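Local coordinates for SusD superfamily protein (Parabacteroides distasonis, PDB 3OTN) that probably binds nutrients, most likely carbohydrates, at the cell outer membrane as a member of the SusD family, at residues 55-59 / 60-64; 155-158 / 159-163; 274-278 / 279-283. All blocks are in the same frame, centred on the assembly; numbering follows the deposited sequence.

Interaction 1 (55-59 / 60-64)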
loop_
_atom_site.group_PDB
_atom_site.type_symbol
_atom_site.label_atom_id
_atom_site.label_comp_id
_atom_site.label_asym_id
_atom_site.label_seq_id
_atom_site.Cartn_x
_atom_site.Cartn_y
_atom_site.Cartn_z
ATOM N N ALA A 55 -1.266 -13.055 -8.014
ATOM C CA ALA A 55 -0.127 -12.621 -8.808
ATOM C C ALA A 55 0.902 -13.728 -8.854
ATOM O O ALA A 55 1.075 -14.478 -7.885
ATOM C CB ALA A 55 0.498 -11.365 -8.193
ATOM N N THR A 56 1.577 -13.829 -9.989
ATOM C CA THR A 56 2.745 -14.683 -10.160
ATOM C C THR A 56 3.896 -13.824 -10.748
ATOM O O THR A 56 3.829 -12.569 -10.770
ATOM C CB THR A 56 2.415 -15.877 -11.073
ATOM O OG1 THR A 56 2.124 -15.388 -12.385
ATOM C CG2 THR A 56 1.178 -16.571 -10.563
ATOM N N SER A 57 4.957 -14.508 -11.164
ATOM C CA SER A 57 6.148 -13.887 -11.716
ATOM C C SER A 57 6.583 -14.681 -12.930
ATOM O O SER A 57 6.398 -15.892 -12.957
ATOM C CB SER A 57 7.261 -13.894 -10.664
ATOM O OG SER A 57 8.435 -13.264 -11.161
ATOM N N GLU A 58 7.083 -13.992 -13.953
ATOM C CA GLU A 58 7.852 -14.623 -15.043
ATOM C C GLU A 58 9.385 -14.541 -14.747
ATOM O O GLU A 58 10.192 -15.016 -15.534
ATOM C CB GLU A 58 7.610 -13.893 -16.365
ATOM C CG GLU A 58 6.234 -13.945 -16.869
ATOM C CD GLU A 58 5.992 -13.086 -18.115
ATOM O OE1 GLU A 58 6.635 -12.031 -18.321
ATOM O OE2 GLU A 58 5.120 -13.478 -18.900
ATOM N N ASN A 59 9.756 -13.917 -13.627
ATOM C CA ASN A 59 11.127 -13.550 -13.272
ATOM C C ASN A 59 11.590 -14.448 -12.102
ATOM O O ASN A 59 11.144 -14.297 -10.963
ATOM C CB ASN A 59 11.127 -12.069 -12.884
ATOM C CG ASN A 59 12.463 -11.562 -12.246
ATOM O OD1 ASN A 59 13.565 -12.121 -12.435
ATOM N ND2 ASN A 59 12.347 -10.461 -11.494
ATOM N N SER A 60 12.502 -15.355 -12.415
ATOM C CA SER A 60 13.070 -16.354 -11.481
ATOM C C SER A 60 13.838 -15.791 -10.259
ATOM O O SER A 60 13.957 -16.455 -9.214
ATOM C CB SER A 60 14.033 -17.252 -12.289
ATOM O OG SER A 60 15.137 -16.484 -12.796
ATOM N N GLN A 61 14.389 -14.592 -10.433
ATOM C CA GLN A 61 15.180 -13.920 -9.405
ATOM C C GLN A 61 14.346 -13.189 -8.347
ATOM O O GLN A 61 14.907 -12.712 -7.367
ATOM C CB GLN A 61 16.117 -12.898 -10.062
ATOM C CG GLN A 61 17.034 -13.519 -11.099
ATOM C CD GLN A 61 18.034 -14.463 -10.462
ATOM O OE1 GLN A 61 18.956 -14.025 -9.774
ATOM N NE2 GLN A 61 17.838 -15.768 -10.666
ATOM N N SER A 62 13.036 -13.070 -8.576
ATOM C CA SER A 62 12.116 -12.345 -7.669
ATOM C C SER A 62 11.752 -13.130 -6.419
ATOM O O SER A 62 11.079 -12.585 -5.531
ATOM C CB SER A 62 10.833 -11.946 -8.386
ATOM O OG SER A 62 10.189 -13.060 -8.985
ATOM N N ASN A 63 12.174 -14.397 -6.358
ATOM C CA ASN A 63 11.878 -15.284 -5.230
ATOM C C ASN A 63 10.373 -15.516 -5.100
ATOM O O ASN A 63 9.933 -15.940 -4.030
ATOM C CB ASN A 63 12.497 -14.751 -3.904
ATOM C CG ASN A 63 12.460 -15.777 -2.746
ATOM O OD1 ASN A 63 12.505 -16.986 -2.991
ATOM N ND2 ASN A 63 12.397 -15.280 -1.483
ATOM N N TYR A 64 9.591 -15.311 -6.179
ATOM C CA TYR A 64 8.167 -15.672 -6.111
ATOM C C TYR A 64 8.031 -17.113 -5.658
ATOM O O TYR A 64 7.116 -17.401 -4.890
ATOM C CB TYR A 64 7.381 -15.473 -7.423
ATOM C CG TYR A 64 5.936 -15.960 -7.308
ATOM C CD1 TYR A 64 5.105 -15.505 -6.282
ATOM C CD2 TYR A 64 5.424 -16.920 -8.173
ATOM C CE1 TYR A 64 3.795 -15.967 -6.145
ATOM C CE2 TYR A 64 4.112 -17.363 -8.060
ATOM C CZ TYR A 64 3.311 -16.899 -7.037
ATOM O OH TYR A 64 2.031 -17.376 -6.904
#
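Tyr64 turns back over strand 55-56, with the CA of Thr56 against one face of its ring. This CH-pi contact places Thr56 CA 3.9 Å from the centroid of the Tyr64 ring, shifted toward the rim. The methyl branch of Thr56 reaches further along the ring, CG2 lying 3.8 Å from Tyr64 OH. Because CG of Tyr64 is anti to the backbone N (chi1 176°), the ring is carried back toward the strand, while CB of Tyr64 packs against CB of Ser57.

The turn between them is held by small polar side chains. Ser57 OG, also anti to its own N, swings forward to accept from Asn59 N at 2.9 Å, an ST turn. Ser62 places OG between its N and carbonyl carbon (chi1 55°), and from there gives a short bond of 2.5 Å to Asn59 O within the carbonyl plane. Ser62 N reaches that same oxygen at 3.3 Å, but from above the plane, so a buried carbonyl is gripped twice. Serine suits both places: its hydroxyl reaches the nearby backbone on a single carbon. The amide of Asn59 is shared out: OD1 accepts from Gln61 N at 3.3 Å, well above the amide plane, and ND2 donates to Ser284 OG.

Strand 55-56 pairs antiparallel with strand 286-287, and Thr56 packs on Ile286 of that partner. The turn leads directly to helix 64-68, where the Tyr64 ring also meets Tyr50, and Ser62 O accepts from Tyr78 just ahead of helix 79-100.

Interaction 2 (155-158 / 159-163)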
loop_
_atom_site.group_PDB
_atom_site.type_symbol
_atom_site.label_atom_id
_atom_site.label_comp_id
_atom_site.label_asym_id
_atom_site.label_seq_id
_atom_site.Cartn_x
_atom_site.Cartn_y
_atom_site.Cartn_z
ATOM N N PRO A 155 4.137 -6.432 22.315
ATOM C CA PRO A 155 2.861 -6.861 21.704
ATOM C C PRO A 155 2.311 -5.876 20.682
ATOM O O PRO A 155 2.434 -4.672 20.878
ATOM C CB PRO A 155 1.915 -6.965 22.900
ATOM C CG PRO A 155 2.815 -7.294 24.067
ATOM C CD PRO A 155 4.107 -6.548 23.794
ATOM N N VAL A 156 1.700 -6.386 19.617
ATOM C CA VAL A 156 1.024 -5.550 18.641
ATOM C C VAL A 156 0.114 -4.522 19.331
ATOM O O VAL A 156 0.199 -3.321 19.047
ATOM C CB VAL A 156 0.194 -6.394 17.598
ATOM C CG1 VAL A 156 -0.739 -5.493 16.771
ATOM C CG2 VAL A 156 1.110 -7.163 16.652
ATOM N N LYS A 157 -0.718 -4.966 20.269
ATOM C CA LYS A 157 -1.650 -4.049 20.950
ATOM C C LYS A 157 -0.964 -2.838 21.597
ATOM O O LYS A 157 -1.470 -1.711 21.496
ATOM C CB LYS A 157 -2.524 -4.784 21.979
ATOM C CG LYS A 157 -3.729 -3.932 22.442
ATOM C CD LYS A 157 -4.698 -4.766 23.306
ATOM C CE LYS A 157 -6.023 -4.012 23.599
ATOM N NZ LYS A 157 -5.774 -2.767 24.346
ATOM N N GLU A 158 0.199 -3.057 22.198
ATOM C CA GLU A 158 0.980 -1.964 22.763
ATOM C C GLU A 158 1.486 -0.969 21.703
ATOM O O GLU A 158 1.502 0.236 21.952
ATOM C CB GLU A 158 2.157 -2.486 23.619
ATOM C CG GLU A 158 1.779 -3.255 24.915
ATOM C CD GLU A 158 3.020 -3.754 25.695
ATOM O OE1 GLU A 158 4.132 -3.249 25.429
ATOM O OE2 GLU A 158 2.892 -4.642 26.574
ATOM N N ILE A 159 1.905 -1.462 20.541
ATOM C CA ILE A 159 2.391 -0.592 19.479
ATOM C C ILE A 159 1.230 0.315 19.030
ATOM O O ILE A 159 1.395 1.527 18.911
ATOM C CB ILE A 159 2.939 -1.364 18.251
ATOM C CG1 ILE A 159 4.123 -2.292 18.599
ATOM C CG2 ILE A 159 3.286 -0.404 17.126
ATOM C CD1 ILE A 159 5.271 -1.625 19.390
ATOM N N TYR A 160 0.059 -0.270 18.814
ATOM C CA TYR A 160 -1.120 0.521 18.494
ATOM C C TYR A 160 -1.509 1.511 19.623
ATOM O O TYR A 160 -1.689 2.701 19.366
ATOM C CB TYR A 160 -2.331 -0.358 18.190
ATOM C CG TYR A 160 -2.482 -0.937 16.803
ATOM C CD1 TYR A 160 -3.209 -0.277 15.817
ATOM C CD2 TYR A 160 -2.010 -2.204 16.509
ATOM C CE1 TYR A 160 -3.401 -0.857 14.528
ATOM C CE2 TYR A 160 -2.174 -2.767 15.252
ATOM C CZ TYR A 160 -2.876 -2.102 14.272
ATOM O OH TYR A 160 -3.061 -2.712 13.070
ATOM N N ASP A 161 -1.629 1.019 20.849
ATOM C CA ASP A 161 -2.162 1.850 21.942
ATOM C C ASP A 161 -1.187 2.930 22.430
ATOM O O ASP A 161 -1.625 3.966 22.921
ATOM C CB ASP A 161 -2.534 0.995 23.162
ATOM C CG ASP A 161 -3.705 0.064 22.918
ATOM O OD1 ASP A 161 -4.422 0.214 21.921
ATOM O OD2 ASP A 161 -3.892 -0.820 23.762
ATOM N N GLU A 162 0.110 2.652 22.369
ATOM C CA GLU A 162 1.132 3.565 22.881
ATOM C C GLU A 162 1.798 4.425 21.835
ATOM O O GLU A 162 2.269 5.526 22.154
ATOM C CB GLU A 162 2.200 2.785 23.683
ATOM C CG GLU A 162 1.643 2.111 24.938
ATOM C CD GLU A 162 2.629 1.210 25.682
ATOM O OE1 GLU A 162 3.831 1.556 25.762
ATOM O OE2 GLU A 162 2.183 0.158 26.211
ATOM N N ILE A 163 1.865 3.957 20.595
ATOM C CA ILE A 163 2.550 4.712 19.554
ATOM C C ILE A 163 1.601 5.176 18.465
ATOM O O ILE A 163 1.367 6.364 18.305
ATOM C CB ILE A 163 3.723 3.940 18.905
ATOM C CG1 ILE A 163 4.685 3.445 19.992
ATOM C CG2 ILE A 163 4.475 4.890 17.887
ATOM C CD1 ILE A 163 5.944 2.740 19.426
#
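The N-terminal turns of helix 156-172, with Pro155 at the N-cap, carry three side-chain pairs spaced four residues apart: Val156 with Tyr160, Lys157 with Asp161 and Glu158 with Glu162. Proline's ring restricts phi to a value compatible with the helix start, and the first-turn N-H of Val156 is taken by Asp135 OD1. Pro155 O accepts from Ile159 N at 3.3 Å, and Tyr160 N then bonds to Val156 O at 3.1 Å, almost straight at 170°.

Lys157 sends CG anti to its backbone N (chi1 -166°), runs extended, and bends only at the last torsion, which brings NZ across to Asp161. There NZ meets OD2 of Asp161 at 2.8 Å on the syn lone pair, a salt bridge one turn long. The other oxygen of Asp161, OD1, accepts from Tyr201 OH, so both carboxylate oxygens are engaged.

Glu158 and Glu162 lie side by side, their carboxylate planes nearly parallel (15° apart), and OE1 of Glu158 is 4.0 Å from OE2 of Glu162. Lys138 forms salt bridges with both acids, which probably offsets the cost of bringing two negative groups together.

On the buried face, Val156 CG1 touches the edge of the Tyr160 ring, 3.4 Å from CE2. That ring packs on Phe127 of helix 108-133 and Val197 of helix 187-202, and meets Tyr201 edge-to-face. Apolar and aromatic groups inward, charged pairs outward: this is an amphipathic helix with i to i+4 pairing, here packed into the helical scaffold that places the SusD family in the TPR clan.

Interaction 3 (274-278 / 279-283)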
loop_
_atom_site.group_PDB
_atom_site.type_symbol
_atom_site.label_atom_id
_atom_site.label_comp_id
_atom_site.label_asym_id
_atom_site.label_seq_id
_atom_site.Cartn_x
_atom_site.Cartn_y
_atom_site.Cartn_z
ATOM N N GLY A 274 10.543 -6.630 -25.113
ATOM C CA GLY A 274 10.951 -5.581 -26.033
ATOM C C GLY A 274 9.876 -4.564 -26.378
ATOM O O GLY A 274 10.038 -3.853 -27.372
ATOM N N ILE A 275 8.811 -4.463 -25.553
ATOM C CA ILE A 275 7.736 -3.487 -25.787
ATOM C C ILE A 275 8.055 -2.061 -25.328
ATOM O O ILE A 275 7.271 -1.161 -25.600
ATOM C CB ILE A 275 6.372 -3.912 -25.126
ATOM C CG1 ILE A 275 6.442 -3.925 -23.584
ATOM C CG2 ILE A 275 5.911 -5.261 -25.735
ATOM C CD1 ILE A 275 5.046 -3.750 -22.878
ATOM N N SER A 276 9.175 -1.886 -24.624
ATOM C CA SER A 276 9.528 -0.649 -23.935
ATOM C C SER A 276 10.909 -0.109 -24.273
ATOM O O SER A 276 11.723 -0.789 -24.904
ATOM C CB SER A 276 9.465 -0.850 -22.422
ATOM O OG SER A 276 10.653 -1.413 -21.932
ATOM N N ALA A 277 11.145 1.123 -23.814
ATOM C CA ALA A 277 12.419 1.859 -23.973
ATOM C C ALA A 277 13.427 1.440 -22.914
ATOM O O ALA A 277 14.593 1.763 -23.019
ATOM C CB ALA A 277 12.186 3.389 -23.866
ATOM N N TYR A 278 12.969 0.748 -21.874
ATOM C CA TYR A 278 13.873 0.254 -20.836
ATOM C C TYR A 278 14.841 -0.780 -21.414
ATOM O O TYR A 278 14.505 -1.474 -22.375
ATOM C CB TYR A 278 13.082 -0.381 -19.707
ATOM C CG TYR A 278 12.226 0.596 -18.938
ATOM C CD1 TYR A 278 12.790 1.422 -17.964
ATOM C CD2 TYR A 278 10.852 0.687 -19.166
ATOM C CE1 TYR A 278 12.009 2.349 -17.258
ATOM C CE2 TYR A 278 10.054 1.595 -18.455
ATOM C CZ TYR A 278 10.636 2.428 -17.498
ATOM O OH TYR A 278 9.832 3.322 -16.774
ATOM N N ASP A 279 16.029 -0.908 -20.831
ATOM C CA ASP A 279 16.949 -1.939 -21.331
ATOM C C ASP A 279 16.415 -3.372 -21.139
ATOM O O ASP A 279 16.735 -4.257 -21.941
ATOM C CB ASP A 279 18.390 -1.766 -20.824
ATOM C CG ASP A 279 18.506 -1.765 -19.331
ATOM O OD1 ASP A 279 17.491 -1.910 -18.631
ATOM O OD2 ASP A 279 19.646 -1.623 -18.847
ATOM N N LEU A 280 15.582 -3.581 -20.112
ATOM C CA LEU A 280 14.909 -4.867 -19.872
ATOM C C LEU A 280 13.606 -4.693 -19.103
ATOM O O LEU A 280 13.526 -3.888 -18.168
ATOM C CB LEU A 280 15.817 -5.818 -19.080
ATOM C CG LEU A 280 16.900 -6.583 -19.900
ATOM C CD1 LEU A 280 17.670 -7.576 -19.021
ATOM C CD2 LEU A 280 16.329 -7.328 -21.149
ATOM N N GLU A 281 12.590 -5.452 -19.508
ATOM C CA GLU A 281 11.348 -5.537 -18.780
ATOM C C GLU A 281 11.456 -6.737 -17.844
ATOM O O GLU A 281 11.987 -7.765 -18.236
ATOM C CB GLU A 281 10.193 -5.749 -19.748
ATOM C CG GLU A 281 10.054 -4.653 -20.778
ATOM C CD GLU A 281 10.802 -4.895 -22.092
ATOM O OE1 GLU A 281 11.201 -6.049 -22.404
ATOM O OE2 GLU A 281 10.938 -3.920 -22.853
ATOM N N TYR A 282 10.951 -6.590 -16.622
ATOM C CA TYR A 282 11.170 -7.555 -15.571
ATOM C C TYR A 282 10.147 -8.662 -15.537
ATOM O O TYR A 282 10.513 -9.807 -15.312
ATOM C CB TYR A 282 11.144 -6.872 -14.209
ATOM C CG TYR A 282 12.237 -5.856 -13.973
ATOM C CD1 TYR A 282 13.561 -6.132 -14.297
ATOM C CD2 TYR A 282 11.963 -4.648 -13.345
ATOM C CE1 TYR A 282 14.571 -5.212 -14.055
ATOM C CE2 TYR A 282 12.985 -3.717 -13.082
ATOM C CZ TYR A 282 14.277 -4.013 -13.444
ATOM O OH TYR A 282 15.291 -3.120 -13.199
ATOM N N GLY A 283 8.862 -8.313 -15.671
ATOM C CA GLY A 283 7.821 -9.320 -15.583
ATOM C C GLY A 283 7.712 -9.974 -14.210
ATOM O O GLY A 283 7.361 -11.145 -14.145
#
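Glu281 lays its carboxylate across the backbone of Gly274 to Ser276, both oxygens taking bonds from that run of chain. The residues belong to the long irregular loop between strand 249-253 and strand 286-287 of the SusD-family fold, where no regular sheet or helix ties the two limbs, so a side chain does the work of a backbone pair.

OE1 of Glu281 accepts from Gly274 N at 2.8 Å along a nearly straight N-H (165°), approached from above the carboxylate plane. OE2 receives two donors: Ser276 N at 3.2 Å, again from above the plane, and Ser276 OG at 2.7 Å on the anti lone pair, away from OE1. These three bonds fix the rotation of the group. A sharp bend at chi2 of Glu281 (92°, away from the usual staggered values) folds the carboxylate back toward the opposite limb. Glutamate suits the place, having two oxygens on a chain long enough to bridge the limbs.

Gly274 sits at a positive phi (77°), a conformation glycine adopts with ease, and the chain turns here with the Gly274 N-H directed to Glu281 OE1. Lys318 adds a salt bridge to Glu281 OE2 and also donates to the carbonyls of Ser276 and Tyr278; with so many donors around it, the buried carboxylate probably stays ionised. Ile275 turns toward a different environment, its hydrocarbon branches packing on Phe309 and Leu331, which suits a bulky apolar residue.

Ser276 OG has a second role beyond donating to Glu281: lying at the edge of the Tyr278 ring, in its plane, it accepts a weak bond from Tyr278 N at 3.2 Å.

Interactions 1 and 3 are neighbours, their centres about 16 Å apart, while interaction 2 lies about 34 Å from the first and 43 Å from the third, across the chain's centre from interaction 3. Interactions 1 and 3 adjoin through the backbone: Glu58 N lies 2.9 Å from Gly283 O, probably hydrogen-bonded, next to the pairing of strands 55-56 and 286-287. Interaction 3 is largely buried, and its carboxylate binds backbone N-H groups; interaction 1, partly buried, relies on hydroxyls, an amide and a ring at a turn. Interaction 2, also partly buried, has regular helical bonds already, so its side chains pair with one another and divide between solvent and helix packing.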